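Local coordinates for probable N-glycosylase/DNA lyase (Thermotoga maritima, PDB 3N0U), which belongs to the 8-oxoguanine DNA glycosylase family of the helix-hairpin-helix class and is built of helices and loops without strands, at residues 159-162 against 163-167. Residues are numbered along the deposited sequence; the frame is centred on the assembly and turned at random.
Sequences DKHV and LRLMK
His161 and Leu165, one turn apart on helix 160-168, run side by side in the same direction, the imidazole meeting the leucine obliquely with CE1 3.7 Å from Leu165 CD1. The ring reaches that place because CG of His161 stands anti to the backbone N (chi1 159°), and a hydrogen bond from NE2 to Leu209 O ties the buried imidazole to helix 202-214, where its ring also meets that of Trp210. On the solvent side Arg164 doubles back over the first turn: its chain bends at CG-CD (chi3 -45°) and lays one guanidinium face against Lys160 O, which lies over the centre of the group. The same face has His161 CA over it, 3.7 Å from NH2, while NH1 is 3.5 Å from Lys160 CB. Lys160 itself extends away, its NZ 6.0 Å from Arg164 NH1. Asp159 is the N-cap of this helix, within the glycosylase family region of an all-helical protein. Its OD2 accepts from Val162 N at 3.0 Å with a nearly straight N-H...O angle of 168°, satisfying an amide of the first turn, and OD1 has a weak hydrogen bond from Trp210 NE1. The carbonyl of Asp159 starts the regular i to i+4 ladder by accepting from Leu163 N at 2.9 Å, and CG of Leu163 packs close to the same oxygen. On another flank Met166 runs extended as far as SD, which lies 4.2 Å from Val162 CG1, before CE turns aside, and both side chains, with Leu163, pack on helix 181-198 through Val187, Ile190 and Leu191.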
loop_
_atom_site.group_PDB
_atom_site.type_symbol
_atom_site.label_atom_id
_atom_site.label_comp_id
_atom_site.label_asym_id
_atom_site.label_seq_id
_atom_site.Cartn_x
_atom_site.Cartn_y
_atom_site.Cartn_z
ATOM N N ASP A 159 -2.606 -7.785 1.033
ATOM C CA ASP A 159 -3.088 -7.628 2.385
ATOM C C ASP A 159 -4.153 -8.667 2.679
ATOM O O ASP A 159 -4.452 -9.508 1.843
ATOM C CB ASP A 159 -3.590 -6.211 2.638
ATOM C CG ASP A 159 -4.779 -5.845 1.797
ATOM O OD1 ASP A 159 -5.103 -4.639 1.751
ATOM O OD2 ASP A 159 -5.391 -6.736 1.188
ATOM N N LYS A 160 -4.701 -8.634 3.882
ATOM C CA LYS A 160 -5.584 -9.701 4.295
ATOM C C LYS A 160 -6.830 -9.771 3.414
ATOM O O LYS A 160 -7.288 -10.859 3.104
ATOM C CB LYS A 160 -5.944 -9.577 5.777
ATOM C CG LYS A 160 -4.836 -10.090 6.683
ATOM C CD LYS A 160 -5.342 -10.420 8.080
ATOM C CE LYS A 160 -4.223 -10.975 8.954
ATOM N NZ LYS A 160 -4.722 -11.486 10.261
ATOM N N HIS A 161 -7.347 -8.622 2.984
ATOM C CA HIS A 161 -8.563 -8.595 2.165
ATOM C C HIS A 161 -8.303 -9.254 0.824
ATOM O O HIS A 161 -9.101 -10.051 0.345
ATOM C CB HIS A 161 -9.045 -7.160 1.919
ATOM C CG HIS A 161 -9.936 -7.023 0.716
ATOM N ND1 HIS A 161 -11.150 -7.669 0.607
ATOM C CD2 HIS A 161 -9.783 -6.320 -0.432
ATOM C CE1 HIS A 161 -11.707 -7.370 -0.554
ATOM N NE2 HIS A 161 -10.898 -6.552 -1.204
ATOM N N VAL A 162 -7.178 -8.909 0.210
ATOM C CA VAL A 162 -6.853 -9.466 -1.092
ATOM C C VAL A 162 -6.573 -10.966 -0.955
ATOM O O VAL A 162 -7.012 -11.752 -1.786
ATOM C CB VAL A 162 -5.675 -8.726 -1.713
ATOM C CG1 VAL A 162 -5.183 -9.425 -2.964
ATOM C CG2 VAL A 162 -6.098 -7.297 -2.036
ATOM N N LEU A 163 -5.851 -11.370 0.088
ATOM C CA LEU A 163 -5.529 -12.790 0.259
ATOM C C LEU A 163 -6.788 -13.616 0.497
ATOM O O LEU A 163 -6.910 -14.729 -0.005
ATOM C CB LEU A 163 -4.544 -12.996 1.400
ATOM C CG LEU A 163 -3.151 -12.437 1.116
ATOM C CD1 LEU A 163 -2.313 -12.424 2.377
ATOM C CD2 LEU A 163 -2.443 -13.226 0.011
ATOM N N ARG A 164 -7.743 -13.068 1.240
ATOM C CA ARG A 164 -8.980 -13.793 1.474
ATOM C C ARG A 164 -9.789 -13.927 0.195
ATOM O O ARG A 164 -10.434 -14.950 -0.008
ATOM C CB ARG A 164 -9.796 -13.160 2.602
ATOM C CG ARG A 164 -9.215 -13.464 4.001
ATOM C CD ARG A 164 -10.135 -12.997 5.124
ATOM N NE ARG A 164 -10.640 -11.654 4.853
ATOM C CZ ARG A 164 -10.196 -10.545 5.437
ATOM N NH1 ARG A 164 -9.241 -10.604 6.364
ATOM N NH2 ARG A 164 -10.720 -9.372 5.099
ATOM N N LEU A 165 -9.751 -12.912 -0.671
ATOM C CA LEU A 165 -10.404 -13.013 -1.979
ATOM C C LEU A 165 -9.756 -14.095 -2.830
ATOM O O LEU A 165 -10.435 -14.839 -3.531
ATOM C CB LEU A 165 -10.330 -11.696 -2.754
ATOM C CG LEU A 165 -11.479 -10.718 -2.629
ATOM C CD1 LEU A 165 -11.188 -9.552 -3.551
ATOM C CD2 LEU A 165 -12.811 -11.361 -2.977
ATOM N N MET A 166 -8.432 -14.155 -2.796
ATOM C CA MET A 166 -7.713 -15.137 -3.586
ATOM C C MET A 166 -8.011 -16.544 -3.091
ATOM O O MET A 166 -8.145 -17.456 -3.880
ATOM C CB MET A 166 -6.218 -14.866 -3.539
ATOM C CG MET A 166 -5.812 -13.566 -4.225
ATOM S SD MET A 166 -4.019 -13.327 -4.174
ATOM C CE MET A 166 -3.524 -14.469 -5.468
ATOM N N LYS A 167 -8.115 -16.722 -1.780
ATOM C CA LYS A 167 -8.396 -18.040 -1.229
ATOM C C LYS A 167 -9.833 -18.458 -1.549
ATOM O O LYS A 167 -10.082 -19.585 -1.933
ATOM C CB LYS A 167 -8.136 -18.063 0.288
ATOM C CG LYS A 167 -8.402 -19.416 0.949
ATOM C CD LYS A 167 -7.962 -19.419 2.410
ATOM C CE LYS A 167 -8.058 -20.808 3.025
ATOM N NZ LYS A 167 -9.444 -21.342 2.987
#